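Local coordinates for protein putative sulfatase yidJ (Bacteroides fragilis, PDB 2QZU) that probably hydrolyses sulfate esters as a metal-dependent arylsulfatase of the sulfatase family, within the alkaline phosphatase clan, at residues A410-Y423 / H426-R440. Residues are numbered along the deposited sequence; the frame is centred on the assembly and turned at random.
Sequences ATGYRGLRTDRYTY and HATDGKIDNVILFDR
Gly412 pairs with Ala427 and Thr422 with Phe438 as antiparallel hydrogen-bonded pairs, where strand 421-428, shared by two successive beta hairpins, meets 412-417 and 431-439. These three strands and 399-404 form the small antiparallel sheet of the C-terminal region, separate from the large mixed sheet, with helix 455-471 packed against it. At one end, Gly430 N, in the type I' turn 428-431, donates to Ala410 O (2.8 Å), while Asp429 N reaches Thr411 OG1 almost straight. Next to this, the imidazole of His426 sets its edge on the Tyr413 ring in a T-shaped pair, planes at 71°, with CD2 over the ring centre; His426 CG, anti to its own N (chi1 -179°), brings the imidazole there. Farther along, Val435 CG1 touches Tyr423 CE1 at 3.6 Å.

At the other end, Arg420 stretches out fully and forms a side-on salt bridge with Asp439, NE to OD1 from above the carboxylate plane and NH2 to OD2 on its syn side (2.8 Å). Arg440, bent at chi3 (-53°), folds back over the 418-421 turn, its guanidinium stacked on that of Arg417 with centres 3.7 Å apart. Glu331, salt-bridged to Arg417 and a weaker, longer partner of Arg440, probably offsets their like charges. Arg440 NH2 donates in the carbonyl plane to Thr418 O (2.8 Å), and NH1 bonds weakly to Thr422 OG1 at 2.9 Å.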
ATOM      1  N   ALA A 410      18.153  29.459  -1.470  1.00  9.56           N
ATOM      2  CA  ALA A 410      18.249  30.407  -0.364  1.00 11.85           C
ATOM      3  C   ALA A 410      17.403  29.961   0.824  1.00  8.37           C
ATOM      4  O   ALA A 410      17.356  30.635   1.855  1.00  9.19           O
ATOM      5  CB  ALA A 410      17.814  31.803  -0.819  1.00 12.22           C
ATOM      6  N   THR A 411      16.730  28.826   0.675  1.00  6.54           N
ATOM      7  CA  THR A 411      15.890  28.289   1.742  1.00  7.00           C
ATOM      8  C   THR A 411      16.361  26.885   2.083  1.00  8.53           C
ATOM      9  O   THR A 411      16.654  26.095   1.192  1.00  8.61           O
ATOM     10  CB  THR A 411      14.406  28.236   1.317  1.00 10.64           C
ATOM     11  OG1 THR A 411      13.920  29.571   1.133  1.00 12.85           O
ATOM     12  CG2 THR A 411      13.559  27.541   2.383  1.00 14.07           C
ATOM     13  N   GLY A 412      16.440  26.585   3.375  1.00  6.45           N
ATOM     14  CA  GLY A 412      16.874  25.265   3.783  1.00  5.60           C
ATOM     15  C   GLY A 412      17.641  25.253   5.090  1.00  7.08           C
ATOM     16  O   GLY A 412      17.633  26.226   5.843  1.00  6.00           O
ATOM     17  N   TYR A 413      18.302  24.131   5.352  1.00  7.50           N
ATOM     18  CA  TYR A 413      19.088  23.943   6.564  1.00  6.13           C
ATOM     19  C   TYR A 413      20.552  23.696   6.257  1.00  2.70           C
ATOM     20  O   TYR A 413      20.891  23.117   5.227  1.00  6.87           O
ATOM     21  CB  TYR A 413      18.627  22.698   7.327  1.00  5.51           C
ATOM     22  CG  TYR A 413      17.330  22.784   8.083  1.00 12.59           C
ATOM     23  CD1 TYR A 413      17.270  23.387   9.342  1.00 11.12           C
ATOM     24  CD2 TYR A 413      16.172  22.199   7.575  1.00  9.98           C
ATOM     25  CE1 TYR A 413      16.084  23.394  10.078  1.00  9.75           C
ATOM     26  CE2 TYR A 413      14.985  22.205   8.297  1.00 17.47           C
ATOM     27  CZ  TYR A 413      14.948  22.802   9.548  1.00 15.81           C
ATOM     28  OH  TYR A 413      13.770  22.806  10.264  1.00 14.64           O
ATOM     29  N   ARG A 414      21.409  24.119   7.177  1.00  5.58           N
ATOM     30  CA  ARG A 414      22.837  23.829   7.100  1.00  5.33           C
ATOM     31  C   ARG A 414      23.203  23.572   8.553  1.00  9.49           C
ATOM     32  O   ARG A 414      22.721  24.263   9.453  1.00  8.85           O
ATOM     33  CB  ARG A 414      23.653  24.997   6.539  1.00  2.17           C
ATOM     34  CG  ARG A 414      23.406  25.263   5.068  1.00  2.50           C
ATOM     35  CD  ARG A 414      23.822  24.099   4.165  1.00  5.27           C
ATOM     36  NE  ARG A 414      23.746  24.504   2.764  1.00  5.84           N
ATOM     37  CZ  ARG A 414      22.613  24.710   2.100  1.00  8.60           C
ATOM     38  NH1 ARG A 414      21.443  24.533   2.701  1.00  6.33           N
ATOM     39  NH2 ARG A 414      22.648  25.140   0.844  1.00  6.32           N
ATOM     40  N   GLY A 415      24.025  22.562   8.795  1.00  6.13           N
ATOM     41  CA  GLY A 415      24.387  22.275  10.168  1.00  4.96           C
ATOM     42  C   GLY A 415      25.691  21.531  10.311  1.00  5.39           C
ATOM     43  O   GLY A 415      26.393  21.275   9.334  1.00  5.88           O
ATOM     44  N   LEU A 416      26.008  21.189  11.553  1.00  6.74           N
ATOM     45  CA  LEU A 416      27.223  20.463  11.877  1.00  7.57           C
ATOM     46  C   LEU A 416      26.917  19.422  12.948  1.00  9.71           C
ATOM     47  O   LEU A 416      26.059  19.636  13.803  1.00  9.42           O
ATOM     48  CB  LEU A 416      28.288  21.426  12.408  1.00  8.27           C
ATOM     49  CG  LEU A 416      28.818  22.536  11.501  1.00 16.69           C
ATOM     50  CD1 LEU A 416      29.686  23.480  12.329  1.00 19.44           C
ATOM     51  CD2 LEU A 416      29.610  21.938  10.351  1.00 16.43           C
ATOM     52  N   ARG A 417      27.612  18.294  12.888  1.00  9.37           N
ATOM     53  CA  ARG A 417      27.442  17.237  13.877  1.00 11.00           C
ATOM     54  C   ARG A 417      28.816  16.938  14.456  1.00  8.10           C
ATOM     55  O   ARG A 417      29.704  16.469  13.742  1.00 10.37           O
ATOM     56  CB  ARG A 417      26.862  15.962  13.239  1.00  7.95           C
ATOM     57  CG  ARG A 417      26.620  14.811  14.240  1.00  8.69           C
ATOM     58  CD  ARG A 417      26.036  13.576  13.546  1.00 11.34           C
ATOM     59  NE  ARG A 417      25.742  12.477  14.469  1.00  9.17           N
ATOM     60  CZ  ARG A 417      26.662  11.724  15.068  1.00 15.47           C
ATOM     61  NH1 ARG A 417      27.950  11.939  14.850  1.00 13.09           N
ATOM     62  NH2 ARG A 417      26.289  10.743  15.882  1.00 11.29           N
ATOM     63  N   THR A 418      29.012  17.246  15.735  1.00  8.23           N
ATOM     64  CA  THR A 418      30.287  16.955  16.378  1.00  8.51           C
ATOM     65  C   THR A 418      30.057  15.675  17.173  1.00 10.57           C
ATOM     66  O   THR A 418      28.933  15.168  17.218  1.00  9.07           O
ATOM     67  CB  THR A 418      30.725  18.069  17.353  1.00 10.10           C
ATOM     68  OG1 THR A 418      30.002  17.941  18.583  1.00 10.84           O
ATOM     69  CG2 THR A 418      30.462  19.442  16.751  1.00  8.15           C
ATOM     70  N   ASP A 419      31.106  15.155  17.803  1.00 13.93           N
ATOM     71  CA  ASP A 419      30.962  13.931  18.578  1.00 14.34           C
ATOM     72  C   ASP A 419      30.017  14.093  19.764  1.00 12.26           C
ATOM     73  O   ASP A 419      29.670  13.111  20.417  1.00 15.08           O
ATOM     74  CB  ASP A 419      32.326  13.430  19.072  1.00 12.99           C
ATOM     75  CG  ASP A 419      33.112  14.495  19.810  1.00 24.79           C
ATOM     76  OD1 ASP A 419      32.494  15.341  20.490  1.00 26.51           O
ATOM     77  OD2 ASP A 419      34.356  14.475  19.716  1.00 27.41           O
ATOM     78  N   ARG A 420      29.591  15.323  20.037  1.00 11.73           N
ATOM     79  CA  ARG A 420      28.685  15.575  21.156  1.00 12.05           C
ATOM     80  C   ARG A 420      27.442  16.383  20.800  1.00 11.29           C
ATOM     81  O   ARG A 420      26.350  16.105  21.306  1.00 11.12           O
ATOM     82  CB  ARG A 420      29.427  16.301  22.284  1.00 14.47           C
ATOM     83  CG  ARG A 420      28.523  16.679  23.452  1.00 14.55           C
ATOM     84  CD  ARG A 420      29.272  17.431  24.541  1.00 17.15           C
ATOM     85  NE  ARG A 420      28.396  17.740  25.669  1.00 22.87           N
ATOM     86  CZ  ARG A 420      28.760  18.454  26.730  1.00 32.10           C
ATOM     87  NH1 ARG A 420      29.990  18.943  26.819  1.00 28.33           N
ATOM     88  NH2 ARG A 420      27.890  18.680  27.704  1.00 30.78           N
ATOM     89  N   TYR A 421      27.605  17.377  19.931  1.00  8.05           N
ATOM     90  CA  TYR A 421      26.503  18.254  19.542  1.00  7.86           C
ATOM     91  C   TYR A 421      26.021  18.146  18.098  1.00  6.32           C
ATOM     92  O   TYR A 421      26.777  17.796  17.197  1.00  7.33           O
ATOM     93  CB  TYR A 421      26.910  19.719  19.754  1.00  6.04           C
ATOM     94  CG  TYR A 421      27.260  20.106  21.173  1.00 12.15           C
ATOM     95  CD1 TYR A 421      26.262  20.362  22.111  1.00  9.84           C
ATOM     96  CD2 TYR A 421      28.592  20.224  21.573  1.00 11.77           C
ATOM     97  CE1 TYR A 421      26.582  20.732  23.419  1.00  9.23           C
ATOM     98  CE2 TYR A 421      28.922  20.592  22.877  1.00 16.27           C
ATOM     99  CZ  TYR A 421      27.911  20.842  23.792  1.00 16.80           C
ATOM    100  OH  TYR A 421      28.232  21.201  25.082  1.00 15.06           O
ATOM    101  N   THR A 422      24.745  18.457  17.895  1.00  5.31           N
ATOM    102  CA  THR A 422      24.173  18.517  16.556  1.00  7.34           C
ATOM    103  C   THR A 422      23.630  19.942  16.501  1.00  7.39           C
ATOM    104  O   THR A 422      22.754  20.312  17.285  1.00  7.90           O
ATOM    105  CB  THR A 422      23.030  17.508  16.342  1.00  9.55           C
ATOM    106  OG1 THR A 422      23.558  16.178  16.376  1.00 10.77           O
ATOM    107  CG2 THR A 422      22.368  17.737  14.981  1.00 10.34           C
ATOM    108  N   TYR A 423      24.185  20.743  15.597  1.00  8.84           N
ATOM    109  CA  TYR A 423      23.792  22.140  15.439  1.00  8.22           C
ATOM    110  C   TYR A 423      23.261  22.370  14.035  1.00  6.93           C
ATOM    111  O   TYR A 423      23.804  21.843  13.066  1.00  9.09           O
ATOM    112  CB  TYR A 423      25.008  23.045  15.675  1.00 13.89           C
ATOM    113  CG  TYR A 423      24.760  24.521  15.445  1.00 10.59           C
ATOM    114  CD1 TYR A 423      24.059  25.284  16.377  1.00 10.86           C
ATOM    115  CD2 TYR A 423      25.232  25.154  14.294  1.00  7.99           C
ATOM    116  CE1 TYR A 423      23.834  26.642  16.169  1.00 13.02           C
ATOM    117  CE2 TYR A 423      25.012  26.514  14.078  1.00 12.59           C
ATOM    118  CZ  TYR A 423      24.312  27.249  15.021  1.00 17.12           C
ATOM    119  OH  TYR A 423      24.087  28.588  14.815  1.00 24.19           O
ATOM    120  N   HIS A 426      18.307  27.315  10.119  1.00  7.84           N
ATOM    121  CA  HIS A 426      17.402  27.297   8.987  1.00  9.94           C
ATOM    122  C   HIS A 426      17.309  28.697   8.418  1.00 11.01           C
ATOM    123  O   HIS A 426      17.390  29.682   9.150  1.00  9.87           O
ATOM    124  CB  HIS A 426      16.009  26.814   9.397  1.00 11.98           C
ATOM    125  CG  HIS A 426      15.041  26.755   8.258  1.00 12.89           C
ATOM    126  ND1 HIS A 426      14.275  27.835   7.870  1.00 14.04           N
ATOM    127  CD2 HIS A 426      14.754  25.760   7.385  1.00 10.08           C
ATOM    128  CE1 HIS A 426      13.561  27.509   6.808  1.00 16.08           C
ATOM    129  NE2 HIS A 426      13.832  26.255   6.494  1.00 17.25           N
ATOM    130  N   ALA A 427      17.158  28.781   7.103  1.00  7.37           N
ATOM    131  CA  ALA A 427      17.042  30.069   6.444  1.00  9.99           C
ATOM    132  C   ALA A 427      15.896  30.020   5.452  1.00  7.34           C
ATOM    133  O   ALA A 427      15.602  28.976   4.868  1.00  9.08           O
ATOM    134  CB  ALA A 427      18.338  30.414   5.714  1.00  7.85           C
ATOM    135  N   THR A 428      15.242  31.161   5.286  1.00  6.87           N
ATOM    136  CA  THR A 428      14.148  31.292   4.339  1.00 10.88           C
ATOM    137  C   THR A 428      14.520  32.518   3.516  1.00 10.88           C
ATOM    138  O   THR A 428      14.671  33.613   4.058  1.00 11.97           O
ATOM    139  CB  THR A 428      12.797  31.525   5.050  1.00 13.59           C
ATOM    140  OG1 THR A 428      12.476  30.384   5.857  1.00 14.18           O
ATOM    141  CG2 THR A 428      11.686  31.740   4.028  1.00 11.13           C
ATOM    142  N   ASP A 429      14.698  32.316   2.214  1.00 12.38           N
ATOM    143  CA  ASP A 429      15.082  33.394   1.305  1.00 10.71           C
ATOM    144  C   ASP A 429      16.321  34.168   1.763  1.00 11.86           C
ATOM    145  O   ASP A 429      16.373  35.397   1.664  1.00 12.76           O
ATOM    146  CB  ASP A 429      13.913  34.357   1.090  1.00 11.17           C
ATOM    147  CG  ASP A 429      12.773  33.723   0.320  1.00 25.20           C
ATOM    148  OD1 ASP A 429      13.029  33.175  -0.772  1.00 36.06           O
ATOM    149  OD2 ASP A 429      11.621  33.775   0.802  1.00 35.73           O
ATOM    150  N   GLY A 430      17.312  33.439   2.268  1.00  7.10           N
ATOM    151  CA  GLY A 430      18.552  34.066   2.698  1.00 11.76           C
ATOM    152  C   GLY A 430      18.607  34.674   4.089  1.00 12.74           C
ATOM    153  O   GLY A 430      19.597  35.323   4.436  1.00 10.73           O
ATOM    154  N   LYS A 431      17.570  34.468   4.892  1.00 11.93           N
ATOM    155  CA  LYS A 431      17.543  35.020   6.249  1.00  9.17           C
ATOM    156  C   LYS A 431      17.375  33.910   7.290  1.00  9.46           C
ATOM    157  O   LYS A 431      16.416  33.140   7.225  1.00 10.10           O
ATOM    158  CB  LYS A 431      16.400  36.031   6.357  1.00 11.85           C
ATOM    159  CG  LYS A 431      16.494  37.141   5.315  1.00 16.53           C
ATOM    160  CD  LYS A 431      15.125  37.671   4.907  1.00 32.60           C
ATOM    161  CE  LYS A 431      14.514  38.547   5.978  1.00 44.02           C
ATOM    162  NZ  LYS A 431      15.310  39.792   6.172  1.00 50.51           N
ATOM    163  N   ILE A 432      18.304  33.836   8.243  1.00 10.39           N
ATOM    164  CA  ILE A 432      18.247  32.805   9.285  1.00 10.99           C
ATOM    165  C   ILE A 432      16.904  32.868  10.008  1.00 13.29           C
ATOM    166  O   ILE A 432      16.528  33.895  10.581  1.00 15.87           O
ATOM    167  CB  ILE A 432      19.403  32.944  10.290  1.00 10.03           C
ATOM    168  CG1 ILE A 432      20.745  32.850   9.555  1.00 16.00           C
ATOM    169  CG2 ILE A 432      19.322  31.834  11.331  1.00 11.40           C
ATOM    170  CD1 ILE A 432      20.965  31.533   8.817  1.00 24.13           C
ATOM    171  N   ASP A 433      16.215  31.734   9.974  1.00 13.43           N
ATOM    172  CA  ASP A 433      14.867  31.549  10.499  1.00 19.43           C
ATOM    173  C   ASP A 433      14.741  30.787  11.819  1.00 13.84           C
ATOM    174  O   ASP A 433      13.763  30.954  12.548  1.00 15.53           O
ATOM    175  CB  ASP A 433      14.073  30.783   9.439  1.00 18.69           C
ATOM    176  CG  ASP A 433      12.643  31.230   9.335  1.00 32.74           C
ATOM    177  OD1 ASP A 433      11.999  31.454  10.383  1.00 49.04           O
ATOM    178  OD2 ASP A 433      12.160  31.337   8.189  1.00 27.89           O
ATOM    179  N   ASN A 434      15.711  29.931  12.113  1.00 14.65           N
ATOM    180  CA  ASN A 434      15.647  29.114  13.318  1.00 12.25           C
ATOM    181  C   ASN A 434      17.045  28.610  13.651  1.00 14.97           C
ATOM    182  O   ASN A 434      17.887  28.476  12.766  1.00 12.71           O
ATOM    183  CB  ASN A 434      14.713  27.923  13.055  1.00 13.02           C
ATOM    184  CG  ASN A 434      14.238  27.236  14.327  1.00 20.26           C
ATOM    185  OD1 ASN A 434      13.596  26.184  14.271  1.00 18.77           O
ATOM    186  ND2 ASN A 434      14.537  27.827  15.475  1.00 12.31           N
ATOM    187  N   VAL A 435      17.285  28.349  14.932  1.00 11.19           N
ATOM    188  CA  VAL A 435      18.566  27.834  15.394  1.00  7.06           C
ATOM    189  C   VAL A 435      18.273  26.634  16.285  1.00 11.47           C
ATOM    190  O   VAL A 435      17.462  26.713  17.209  1.00 11.35           O
ATOM    191  CB  VAL A 435      19.356  28.894  16.203  1.00 13.92           C
ATOM    192  CG1 VAL A 435      20.692  28.320  16.643  1.00 11.32           C
ATOM    193  CG2 VAL A 435      19.577  30.138  15.354  1.00 14.37           C
ATOM    194  N   ILE A 436      18.930  25.519  15.997  1.00  9.19           N
ATOM    195  CA  ILE A 436      18.717  24.295  16.751  1.00  9.93           C
ATOM    196  C   ILE A 436      20.034  23.739  17.278  1.00 10.82           C
ATOM    197  O   ILE A 436      21.029  23.690  16.559  1.00 10.53           O
ATOM    198  CB  ILE A 436      18.031  23.240  15.858  1.00 15.49           C
ATOM    199  CG1 ILE A 436      16.702  23.802  15.342  1.00 11.35           C
ATOM    200  CG2 ILE A 436      17.804  21.950  16.635  1.00 11.41           C
ATOM    201  CD1 ILE A 436      16.125  23.049  14.163  1.00 19.87           C
ATOM    202  N   LEU A 437      20.037  23.326  18.541  1.00  8.37           N
ATOM    203  CA  LEU A 437      21.231  22.765  19.150  1.00  8.49           C
ATOM    204  C   LEU A 437      20.855  21.665  20.132  1.00 10.30           C
ATOM    205  O   LEU A 437      20.039  21.874  21.026  1.00  9.74           O
ATOM    206  CB  LEU A 437      22.031  23.852  19.876  1.00 14.77           C
ATOM    207  CG  LEU A 437      23.287  23.387  20.624  1.00 12.16           C
ATOM    208  CD1 LEU A 437      24.257  22.732  19.652  1.00 14.24           C
ATOM    209  CD2 LEU A 437      23.943  24.577  21.315  1.00 15.52           C
ATOM    210  N   PHE A 438      21.441  20.489  19.943  1.00  8.60           N
ATOM    211  CA  PHE A 438      21.187  19.357  20.826  1.00  7.24           C
ATOM    212  C   PHE A 438      22.497  18.863  21.424  1.00 10.61           C
ATOM    213  O   PHE A 438      23.502  18.738  20.720  1.00  8.99           O
ATOM    214  CB  PHE A 438      20.552  18.184  20.068  1.00 11.55           C
ATOM    215  CG  PHE A 438      19.177  18.459  19.542  1.00 11.27           C
ATOM    216  CD1 PHE A 438      18.937  18.467  18.169  1.00 11.37           C
ATOM    217  CD2 PHE A 438      18.114  18.677  20.411  1.00 13.32           C
ATOM    218  CE1 PHE A 438      17.649  18.686  17.670  1.00  5.85           C
ATOM    219  CE2 PHE A 438      16.829  18.898  19.927  1.00  7.63           C
ATOM    220  CZ  PHE A 438      16.595  18.902  18.554  1.00  5.88           C
ATOM    221  N   ASP A 439      22.477  18.593  22.725  1.00  9.48           N
ATOM    222  CA  ASP A 439      23.635  18.059  23.432  1.00  8.86           C
ATOM    223  C   ASP A 439      23.310  16.573  23.519  1.00  9.14           C
ATOM    224  O   ASP A 439      22.529  16.156  24.373  1.00 11.57           O
ATOM    225  CB  ASP A 439      23.720  18.652  24.842  1.00 10.05           C
ATOM    226  CG  ASP A 439      24.892  18.101  25.640  1.00 13.26           C
ATOM    227  OD1 ASP A 439      25.312  16.953  25.380  1.00 13.24           O
ATOM    228  OD2 ASP A 439      25.382  18.811  26.540  1.00 19.85           O
ATOM    229  N   ARG A 440      23.898  15.773  22.636  1.00  9.76           N
ATOM    230  CA  ARG A 440      23.608  14.343  22.608  1.00 10.06           C
ATOM    231  C   ARG A 440      24.117  13.535  23.801  1.00 10.93           C
ATOM    232  O   ARG A 440      23.705  12.392  24.000  1.00 10.93           O
ATOM    233  CB  ARG A 440      24.118  13.733  21.302  1.00 11.81           C
ATOM    234  CG  ARG A 440      23.534  14.390  20.055  1.00  6.44           C
ATOM    235  CD  ARG A 440      23.633  13.461  18.847  1.00 10.01           C
ATOM    236  NE  ARG A 440      24.994  12.980  18.636  1.00 11.04           N
ATOM    237  CZ  ARG A 440      25.991  13.718  18.152  1.00  9.43           C
ATOM    238  NH1 ARG A 440      25.790  14.986  17.813  1.00  9.80           N
ATOM    239  NH2 ARG A 440      27.197  13.187  18.021  1.00  9.60           N
TER
HETATM  240  O   HOH W   1      29.041  10.638  19.164  1.00 35.11           O